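Local coordinates for protein M157 (Murid herpesvirus 1, PDB 2NYK) that serves as a viral MHC class I-like ligand for the Ly49 receptors of mouse natural killer cells, at residues 75-78 against 79-83; 154-157 against 158-161; 165-168 against 169-173. The protein carries 1 engineered substitution. All blocks are in the same frame, centred on the assembly; numbering follows the deposited sequence.

Interaction 1. Residues 75-78 against 79-83; sequences FLDI and QKMRL
One face of the F75 ring is covered by the Q79 side chain. Q79 CG sits over that face, 4.1 Å from the ring centroid and offset toward the rim, in a CH-pi contact. The chain bends at chi2 (-57°), about CB-CG, and the amide lies beside the ring: Q79 NE2 lies 3.6 Å from F75 CZ. The amide plane is turned 46° from the ring plane. Y101 meets the same ring edge-to-face. Another flat group is the R82 guanidinium, with Q79 OE1 at its edge. R82 NH1 donates to Q79 OE1 at 2.9 Å, in the carbonyl plane and on a lone pair. This bond probably sets which way round the amide lies.

The F75-Q79 and Q79-R82 contacts are i to i+4 and i to i+3 along helix 71-90, which lies across the antiparallel sheet of the MHC class I-like platform. L76 and L83 pack on the strands beneath. Four backbone bonds join 79-83 to 75-78, among them K80 N to L76 O at 2.8 Å and M81 N to D77 O at 3.0 Å. On the more exposed side M81 folds back at chi3 (-68°). Its CE reaches I78 CG1 at 4.2 Å and also stands 4.2 Å from D77 OD1.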
ATOM      1  N   PHE A  75      -2.175  16.701  -6.382  1.00 22.58           N
ATOM      2  CA  PHE A  75      -1.988  15.797  -7.523  1.00 22.55           C
ATOM      3  C   PHE A  75      -3.228  14.919  -7.727  1.00 22.77           C
ATOM      4  O   PHE A  75      -3.767  14.820  -8.826  1.00 23.35           O
ATOM      5  CB  PHE A  75      -0.743  14.916  -7.340  1.00 22.49           C
ATOM      6  CG  PHE A  75      -0.516  13.984  -8.483  1.00 22.58           C
ATOM      7  CD1 PHE A  75       0.061  14.444  -9.663  1.00 21.80           C
ATOM      8  CD2 PHE A  75      -0.939  12.659  -8.412  1.00 21.93           C
ATOM      9  CE1 PHE A  75       0.217  13.615 -10.743  1.00 19.74           C
ATOM     10  CE2 PHE A  75      -0.732  11.801  -9.489  1.00 22.56           C
ATOM     11  CZ  PHE A  75      -0.163  12.273 -10.645  1.00 22.99           C
ATOM     12  N   LEU A  76      -3.700  14.314  -6.647  1.00 23.91           N
ATOM     13  CA  LEU A  76      -4.858  13.421  -6.684  1.00 25.49           C
ATOM     14  C   LEU A  76      -6.156  14.160  -7.017  1.00 26.72           C
ATOM     15  O   LEU A  76      -7.005  13.639  -7.745  1.00 26.86           O
ATOM     16  CB  LEU A  76      -4.998  12.746  -5.321  1.00 26.52           C
ATOM     17  CG  LEU A  76      -3.886  11.731  -5.029  1.00 26.45           C
ATOM     18  CD1 LEU A  76      -3.867  11.353  -3.560  1.00 27.00           C
ATOM     19  CD2 LEU A  76      -4.059  10.504  -5.894  1.00 25.86           C
ATOM     20  N   ASP A  77      -6.298  15.367  -6.466  1.00 26.36           N
ATOM     21  CA  ASP A  77      -7.449  16.241  -6.727  1.00 27.29           C
ATOM     22  C   ASP A  77      -7.531  16.603  -8.204  1.00 26.02           C
ATOM     23  O   ASP A  77      -8.576  16.496  -8.809  1.00 27.19           O
ATOM     24  CB  ASP A  77      -7.356  17.514  -5.863  1.00 28.16           C
ATOM     25  CG  ASP A  77      -8.643  18.326  -5.875  1.00 31.80           C
ATOM     26  OD1 ASP A  77      -8.565  19.570  -5.793  1.00 36.93           O
ATOM     27  OD2 ASP A  77      -9.728  17.727  -5.974  1.00 35.72           O
ATOM     28  N   ILE A  78      -6.410  17.005  -8.779  1.00 26.10           N
ATOM     29  CA  ILE A  78      -6.325  17.295 -10.203  1.00 26.18           C
ATOM     30  C   ILE A  78      -6.658  16.075 -11.080  1.00 27.23           C
ATOM     31  O   ILE A  78      -7.406  16.202 -12.050  1.00 27.73           O
ATOM     32  CB  ILE A  78      -4.942  17.857 -10.584  1.00 25.79           C
ATOM     33  CG1 ILE A  78      -4.737  19.250  -9.951  1.00 25.80           C
ATOM     34  CG2 ILE A  78      -4.790  17.889 -12.104  1.00 25.28           C
ATOM     35  CD1 ILE A  78      -3.392  19.896 -10.286  1.00 24.32           C
ATOM     36  N   GLN A  79      -6.101  14.907 -10.748  1.00 26.90           N
ATOM     37  CA  GLN A  79      -6.442  13.677 -11.474  1.00 27.48           C
ATOM     38  C   GLN A  79      -7.935  13.354 -11.351  1.00 28.22           C
ATOM     39  O   GLN A  79      -8.586  13.024 -12.340  1.00 28.93           O
ATOM     40  CB  GLN A  79      -5.600  12.484 -10.967  1.00 27.32           C
ATOM     41  CG  GLN A  79      -4.092  12.578 -11.247  1.00 24.90           C
ATOM     42  CD  GLN A  79      -3.754  12.739 -12.723  1.00 25.47           C
ATOM     43  OE1 GLN A  79      -4.475  12.261 -13.596  1.00 28.18           O
ATOM     44  NE2 GLN A  79      -2.645  13.415 -13.006  1.00 26.72           N
ATOM     45  N   LYS A  80      -8.484  13.455 -10.149  1.00 30.02           N
ATOM     46  CA  LYS A  80      -9.911  13.238  -9.981  1.00 32.81           C
ATOM     47  C   LYS A  80     -10.743  14.144 -10.898  1.00 34.26           C
ATOM     48  O   LYS A  80     -11.622  13.652 -11.604  1.00 34.76           O
ATOM     49  CB  LYS A  80     -10.337  13.392  -8.524  1.00 32.92           C
ATOM     50  CG  LYS A  80     -11.633  12.659  -8.234  1.00 36.15           C
ATOM     51  CD  LYS A  80     -12.113  12.830  -6.808  1.00 39.76           C
ATOM     52  CE  LYS A  80     -12.768  14.176  -6.612  1.00 42.71           C
ATOM     53  NZ  LYS A  80     -13.374  14.290  -5.262  1.00 45.96           N
ATOM     54  N   MET A  81     -10.454  15.444 -10.908  1.00 35.74           N
ATOM     55  CA  MET A  81     -11.195  16.392 -11.758  1.00 38.22           C
ATOM     56  C   MET A  81     -11.055  16.041 -13.232  1.00 38.63           C
ATOM     57  O   MET A  81     -12.032  16.089 -13.985  1.00 39.02           O
ATOM     58  CB  MET A  81     -10.734  17.833 -11.520  1.00 38.16           C
ATOM     59  CG  MET A  81     -11.018  18.324 -10.112  1.00 41.38           C
ATOM     60  SD  MET A  81     -10.660  20.065  -9.827  1.00 47.36           S
ATOM     61  CE  MET A  81      -8.872  20.115  -9.943  1.00 46.17           C
ATOM     62  N   ARG A  82      -9.835  15.678 -13.619  1.00 39.08           N
ATOM     63  CA  ARG A  82      -9.524  15.236 -14.968  1.00 40.11           C
ATOM     64  C   ARG A  82     -10.359  14.037 -15.402  1.00 41.04           C
ATOM     65  O   ARG A  82     -10.887  14.023 -16.520  1.00 41.04           O
ATOM     66  CB  ARG A  82      -8.050  14.876 -15.050  1.00 40.08           C
ATOM     67  CG  ARG A  82      -7.585  14.393 -16.385  1.00 40.48           C
ATOM     68  CD  ARG A  82      -6.259  13.724 -16.198  1.00 42.81           C
ATOM     69  NE  ARG A  82      -5.658  13.321 -17.456  1.00 44.63           N
ATOM     70  CZ  ARG A  82      -4.751  12.355 -17.564  1.00 46.23           C
ATOM     71  NH1 ARG A  82      -4.340  11.694 -16.478  1.00 45.60           N
ATOM     72  NH2 ARG A  82      -4.258  12.050 -18.761  1.00 46.97           N
ATOM     73  N   LEU A  83     -10.459  13.035 -14.527  1.00 42.15           N
ATOM     74  CA  LEU A  83     -11.231  11.824 -14.815  1.00 43.63           C
ATOM     75  C   LEU A  83     -12.732  12.105 -14.898  1.00 44.92           C
ATOM     76  O   LEU A  83     -13.408  11.548 -15.757  1.00 45.16           O
ATOM     77  CB  LEU A  83     -10.963  10.717 -13.792  1.00 42.78           C
ATOM     78  CG  LEU A  83      -9.563  10.142 -13.536  1.00 43.13           C
ATOM     79  CD1 LEU A  83      -9.718   8.814 -12.831  1.00 42.23           C
ATOM     80  CD2 LEU A  83      -8.711   9.990 -14.804  1.00 41.34           C
TER

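Interaction 2. Residues 154-157 against 158-161; sequences KSNV and REIK
V157 and K161 pack side by side at the start of helix 157-173, where a type I turn over K154-V157 ends; the turn follows helix 148-154. N156 takes the N-cap position, but its side chain makes no capping bond; its ND2 donates instead to M152 O in the preceding helix. These helices belong to the MHC class I-like platform and lie on its sheet.

R158 opens the second segment, and its side chain packs on F108. E159 has CG anti to the backbone N (chi1 -165°), and its extended chain reaches back beside N156. One water bridges the two side chains, donating to N156 OD1 at 2.9 Å and to E159 OE1 at 2.8 Å. I160 donates its backbone N to N156 O at 3.1 Å. The I160 side chain lies against the same oxygen, with CG1 3.3 Å from N156 O, and the side chain also touches I71 and M23. K161 N bonds to V157 O at 2.9 Å. The K161 amine is held by backbone oxygens of D16, F19 and G107. Its aliphatic part runs alongside V157, which also touches F105, and K161 CD lies 3.8 Å from V157 CG1.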
ATOM      1  N   LYS A 154       7.754  14.935 -10.636  1.00 26.21           N
ATOM      2  CA  LYS A 154       9.170  15.203 -10.850  1.00 26.32           C
ATOM      3  C   LYS A 154       9.579  16.551 -10.248  1.00 26.37           C
ATOM      4  O   LYS A 154      10.579  16.645  -9.529  1.00 26.52           O
ATOM      5  CB  LYS A 154       9.492  15.173 -12.353  1.00 27.01           C
ATOM      6  CG  LYS A 154      10.931  15.592 -12.700  1.00 29.94           C
ATOM      7  CD  LYS A 154      11.955  14.672 -12.023  1.00 33.98           C
ATOM      8  CE  LYS A 154      13.380  15.241 -12.135  1.00 36.38           C
ATOM      9  NZ  LYS A 154      13.908  15.084 -13.528  1.00 36.34           N
ATOM     10  N   SER A 155       8.785  17.583 -10.518  1.00 25.69           N
ATOM     11  CA  SER A 155       9.077  18.932 -10.046  1.00 25.96           C
ATOM     12  C   SER A 155       9.056  19.088  -8.529  1.00 25.13           C
ATOM     13  O   SER A 155       9.515  20.097  -8.013  1.00 24.68           O
ATOM     14  CB  SER A 155       8.100  19.915 -10.667  1.00 25.68           C
ATOM     15  OG  SER A 155       8.095  19.762 -12.069  1.00 29.83           O
ATOM     16  N   ASN A 156       8.517  18.094  -7.826  1.00 24.33           N
ATOM     17  CA  ASN A 156       8.347  18.189  -6.383  1.00 25.07           C
ATOM     18  C   ASN A 156       8.989  17.022  -5.645  1.00 25.37           C
ATOM     19  O   ASN A 156       8.653  16.751  -4.503  1.00 25.59           O
ATOM     20  CB  ASN A 156       6.853  18.300  -6.049  1.00 24.95           C
ATOM     21  CG  ASN A 156       6.234  19.566  -6.614  1.00 26.75           C
ATOM     22  OD1 ASN A 156       6.474  20.654  -6.102  1.00 27.43           O
ATOM     23  ND2 ASN A 156       5.477  19.432  -7.705  1.00 25.95           N
ATOM     24  N   VAL A 157       9.910  16.335  -6.307  1.00 25.77           N
ATOM     25  CA  VAL A 157      10.540  15.137  -5.742  1.00 26.27           C
ATOM     26  C   VAL A 157      11.155  15.410  -4.360  1.00 26.10           C
ATOM     27  O   VAL A 157      10.869  14.684  -3.394  1.00 24.75           O
ATOM     28  CB  VAL A 157      11.608  14.556  -6.706  1.00 26.64           C
ATOM     29  CG1 VAL A 157      12.313  13.336  -6.092  1.00 27.91           C
ATOM     30  CG2 VAL A 157      10.945  14.148  -7.986  1.00 28.18           C
ATOM     31  N   ARG A 158      11.987  16.448  -4.265  1.00 25.47           N
ATOM     32  CA  ARG A 158      12.649  16.775  -2.984  1.00 26.43           C
ATOM     33  C   ARG A 158      11.669  16.904  -1.816  1.00 26.03           C
ATOM     34  O   ARG A 158      11.906  16.361  -0.742  1.00 25.50           O
ATOM     35  CB  ARG A 158      13.454  18.076  -3.075  1.00 27.35           C
ATOM     36  CG  ARG A 158      14.698  18.011  -3.946  1.00 31.02           C
ATOM     37  CD  ARG A 158      15.332  19.424  -4.058  1.00 35.97           C
ATOM     38  NE  ARG A 158      16.612  19.437  -4.777  1.00 37.90           N
ATOM     39  CZ  ARG A 158      16.736  19.363  -6.105  1.00 40.57           C
ATOM     40  NH1 ARG A 158      15.649  19.253  -6.869  1.00 38.68           N
ATOM     41  NH2 ARG A 158      17.952  19.401  -6.668  1.00 39.87           N
ATOM     42  N   GLU A 159      10.573  17.642  -2.034  1.00 25.64           N
ATOM     43  CA  GLU A 159       9.583  17.838  -0.994  1.00 26.32           C
ATOM     44  C   GLU A 159       8.925  16.506  -0.592  1.00 24.61           C
ATOM     45  O   GLU A 159       8.766  16.228   0.595  1.00 23.17           O
ATOM     46  CB  GLU A 159       8.515  18.857  -1.433  1.00 27.31           C
ATOM     47  CG  GLU A 159       7.688  19.356  -0.280  1.00 34.32           C
ATOM     48  CD  GLU A 159       6.536  20.249  -0.699  1.00 41.41           C
ATOM     49  OE1 GLU A 159       6.597  20.886  -1.789  1.00 44.52           O
ATOM     50  OE2 GLU A 159       5.567  20.324   0.092  1.00 44.59           O
ATOM     51  N   ILE A 160       8.525  15.709  -1.588  1.00 23.06           N
ATOM     52  CA  ILE A 160       7.869  14.409  -1.332  1.00 22.70           C
ATOM     53  C   ILE A 160       8.766  13.462  -0.541  1.00 22.49           C
ATOM     54  O   ILE A 160       8.349  12.907   0.476  1.00 22.10           O
ATOM     55  CB  ILE A 160       7.376  13.752  -2.646  1.00 21.77           C
ATOM     56  CG1 ILE A 160       6.344  14.668  -3.362  1.00 23.73           C
ATOM     57  CG2 ILE A 160       6.720  12.418  -2.347  1.00 23.42           C
ATOM     58  CD1 ILE A 160       6.063  14.279  -4.851  1.00 19.81           C
ATOM     59  N   LYS A 161       9.999  13.278  -1.006  1.00 22.69           N
ATOM     60  CA  LYS A 161      10.981  12.442  -0.313  1.00 22.83           C
ATOM     61  C   LYS A 161      11.237  12.932   1.103  1.00 23.35           C
ATOM     62  O   LYS A 161      11.245  12.142   2.044  1.00 22.45           O
ATOM     63  CB  LYS A 161      12.290  12.385  -1.111  1.00 22.23           C
ATOM     64  CG  LYS A 161      12.162  11.699  -2.481  1.00 22.89           C
ATOM     65  CD  LYS A 161      13.528  11.326  -3.073  1.00 22.13           C
ATOM     66  CE  LYS A 161      14.034   9.976  -2.536  1.00 22.05           C
ATOM     67  NZ  LYS A 161      15.446   9.750  -2.994  1.00 20.69           N
TER
HETATM   68  O   HOH W   1       8.293  21.266  -3.981  1.00 39.31           O

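Interaction 3. Residues 165-168 against 169-173; sequences RSTV and QKLKQ
R165 and Q169 meet one turn apart on helix 157-173, a helix of the MHC class I-like platform, around its middle. R165 NH1 donates to Q169 OE1 at 3.2 Å with a bent N-H...O angle of 141°. The oxygen sits at the guanidinium edge, while the amide plane stands almost perpendicular to the guanidinium. The arginine chain is bent at chi3 (65°), and its NE forms a salt bridge with D16 of helix 9-18. The guanidinium thus serves D16 as well as Q169. On the exposed side K170 NZ makes a weak 2.8 Å bond to S166 OG; the lysine curls back through a bend at chi4 (73°). T167 OG1 bonds to I62 O outside this helix.

The backbone bonds from 169-172 back to 165-168 are i to i+4. The helix is kinked at S166 and T167, whose N atoms lack bonds to the preceding turn. Q169 N to R165 O is 3.0 Å, and K172 N to V168 O is longer at 3.2 Å.

Apolar packing falls on the buried side. V168 and L171 both touch V41 of strand 35-41. T167 and L171 run alongside each other, and T167 CG2 approaches L171 CD1 to 4.0 Å.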
ATOM      1  N   ARG A 165      10.199  10.061   3.621  1.00 26.32           N
ATOM      2  CA  ARG A 165      11.311   9.164   3.901  1.00 27.17           C
ATOM      3  C   ARG A 165      11.196   8.436   5.247  1.00 27.61           C
ATOM      4  O   ARG A 165      11.268   7.230   5.294  1.00 28.60           O
ATOM      5  CB  ARG A 165      12.655   9.891   3.828  1.00 26.79           C
ATOM      6  CG  ARG A 165      13.779   9.023   4.320  1.00 26.16           C
ATOM      7  CD  ARG A 165      15.146   9.585   3.959  1.00 26.80           C
ATOM      8  NE  ARG A 165      15.443  10.859   4.609  1.00 29.03           N
ATOM      9  CZ  ARG A 165      15.826  11.001   5.881  1.00 31.93           C
ATOM     10  NH1 ARG A 165      15.943   9.945   6.672  1.00 30.85           N
ATOM     11  NH2 ARG A 165      16.115  12.213   6.356  1.00 32.38           N
ATOM     12  N   SER A 166      11.045   9.188   6.332  1.00 28.23           N
ATOM     13  CA  SER A 166      10.956   8.603   7.665  1.00 29.51           C
ATOM     14  C   SER A 166       9.799   7.592   7.765  1.00 27.98           C
ATOM     15  O   SER A 166       9.957   6.529   8.334  1.00 28.31           O
ATOM     16  CB  SER A 166      10.785   9.715   8.702  1.00 30.02           C
ATOM     17  OG  SER A 166      10.548   9.168   9.988  1.00 36.58           O
ATOM     18  N   THR A 167       8.644   7.940   7.205  1.00 27.13           N
ATOM     19  CA  THR A 167       7.475   7.047   7.189  1.00 25.57           C
ATOM     20  C   THR A 167       7.798   5.741   6.483  1.00 24.97           C
ATOM     21  O   THR A 167       7.525   4.675   6.999  1.00 23.67           O
ATOM     22  CB  THR A 167       6.262   7.739   6.517  1.00 26.70           C
ATOM     23  OG1 THR A 167       5.927   8.895   7.282  1.00 25.18           O
ATOM     24  CG2 THR A 167       5.043   6.790   6.456  1.00 23.81           C
ATOM     25  N   VAL A 168       8.443   5.823   5.327  1.00 24.42           N
ATOM     26  CA  VAL A 168       8.731   4.640   4.532  1.00 22.78           C
ATOM     27  C   VAL A 168       9.779   3.724   5.183  1.00 23.28           C
ATOM     28  O   VAL A 168       9.685   2.510   5.094  1.00 22.05           O
ATOM     29  CB  VAL A 168       9.197   5.037   3.121  1.00 23.61           C
ATOM     30  CG1 VAL A 168       9.608   3.798   2.338  1.00 21.53           C
ATOM     31  CG2 VAL A 168       8.085   5.781   2.391  1.00 23.62           C
ATOM     32  N   GLN A 169      10.789   4.310   5.814  1.00 24.14           N
ATOM     33  CA  GLN A 169      11.791   3.534   6.539  1.00 25.95           C
ATOM     34  C   GLN A 169      11.130   2.784   7.709  1.00 25.85           C
ATOM     35  O   GLN A 169      11.390   1.605   7.921  1.00 26.34           O
ATOM     36  CB  GLN A 169      12.950   4.447   7.008  1.00 26.63           C
ATOM     37  CG  GLN A 169      13.634   5.185   5.829  1.00 29.61           C
ATOM     38  CD  GLN A 169      14.866   6.019   6.216  1.00 34.72           C
ATOM     39  OE1 GLN A 169      14.772   6.982   6.979  1.00 35.79           O
ATOM     40  NE2 GLN A 169      16.024   5.658   5.656  1.00 36.60           N
ATOM     41  N   LYS A 170      10.261   3.461   8.445  1.00 25.88           N
ATOM     42  CA  LYS A 170       9.536   2.815   9.560  1.00 26.64           C
ATOM     43  C   LYS A 170       8.649   1.670   9.078  1.00 25.79           C
ATOM     44  O   LYS A 170       8.640   0.590   9.672  1.00 25.50           O
ATOM     45  CB  LYS A 170       8.669   3.816  10.305  1.00 27.11           C
ATOM     46  CG  LYS A 170       9.436   4.851  11.078  1.00 32.04           C
ATOM     47  CD  LYS A 170       8.486   5.618  11.990  1.00 36.85           C
ATOM     48  CE  LYS A 170       9.242   6.529  12.954  1.00 40.97           C
ATOM     49  NZ  LYS A 170       9.834   7.731  12.301  1.00 44.39           N
ATOM     50  N   LEU A 171       7.924   1.902   7.984  1.00 24.94           N
ATOM     51  CA  LEU A 171       7.062   0.864   7.401  1.00 24.88           C
ATOM     52  C   LEU A 171       7.848  -0.402   7.011  1.00 25.48           C
ATOM     53  O   LEU A 171       7.353  -1.512   7.142  1.00 23.83           O
ATOM     54  CB  LEU A 171       6.289   1.440   6.213  1.00 24.21           C
ATOM     55  CG  LEU A 171       5.122   2.377   6.579  1.00 25.16           C
ATOM     56  CD1 LEU A 171       4.509   2.994   5.333  1.00 24.21           C
ATOM     57  CD2 LEU A 171       4.056   1.647   7.388  1.00 25.16           C
ATOM     58  N   LYS A 172       9.092  -0.233   6.564  1.00 26.90           N
ATOM     59  CA  LYS A 172       9.929  -1.386   6.235  1.00 28.72           C
ATOM     60  C   LYS A 172      10.267  -2.136   7.507  1.00 28.65           C
ATOM     61  O   LYS A 172      10.107  -3.343   7.571  1.00 29.68           O
ATOM     62  CB  LYS A 172      11.238  -0.993   5.526  1.00 29.85           C
ATOM     63  CG  LYS A 172      11.150  -0.025   4.355  1.00 34.22           C
ATOM     64  CD  LYS A 172      12.470  -0.020   3.527  1.00 41.88           C
ATOM     65  CE  LYS A 172      13.701   0.287   4.410  1.00 45.56           C
ATOM     66  NZ  LYS A 172      15.050   0.204   3.734  1.00 47.24           N
ATOM     67  N   GLN A 173      10.728  -1.421   8.529  1.00 28.79           N
ATOM     68  CA  GLN A 173      11.092  -2.075   9.793  1.00 29.28           C
ATOM     69  C   GLN A 173       9.922  -2.761  10.514  1.00 28.24           C
ATOM     70  O   GLN A 173      10.100  -3.763  11.184  1.00 27.55           O
ATOM     71  CB  GLN A 173      11.792  -1.085  10.702  1.00 29.95           C
ATOM     72  CG  GLN A 173      13.074  -0.554  10.064  1.00 33.78           C
ATOM     73  CD  GLN A 173      13.925   0.212  11.030  1.00 38.75           C
ATOM     74  OE1 GLN A 173      13.436   1.084  11.747  1.00 40.30           O
ATOM     75  NE2 GLN A 173      15.226  -0.093  11.042  1.00 40.74           N
TER

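The three contacts lie on two helices of the layer on the seven-stranded sheet, with interaction 2 also taking in the turn before the second. Interaction 1 lies on helix 71-90. Interactions 2 and 3 share helix 157-173, at its start and toward its end, with centres about 17 Å apart. Interactions 1 and 2 come within about 7 Å at their nearest atoms without touching; I71, earlier on helix 71-90, touches N156 and I160 of interaction 2. Interactions 1 and 3 are farther apart, about 27 Å between centres. D16 is a partner of both K161 and R165, so helix 9-18 ties interactions 2 and 3. A glycan fucose lies about 8 Å from the K172 side chain in interaction 3.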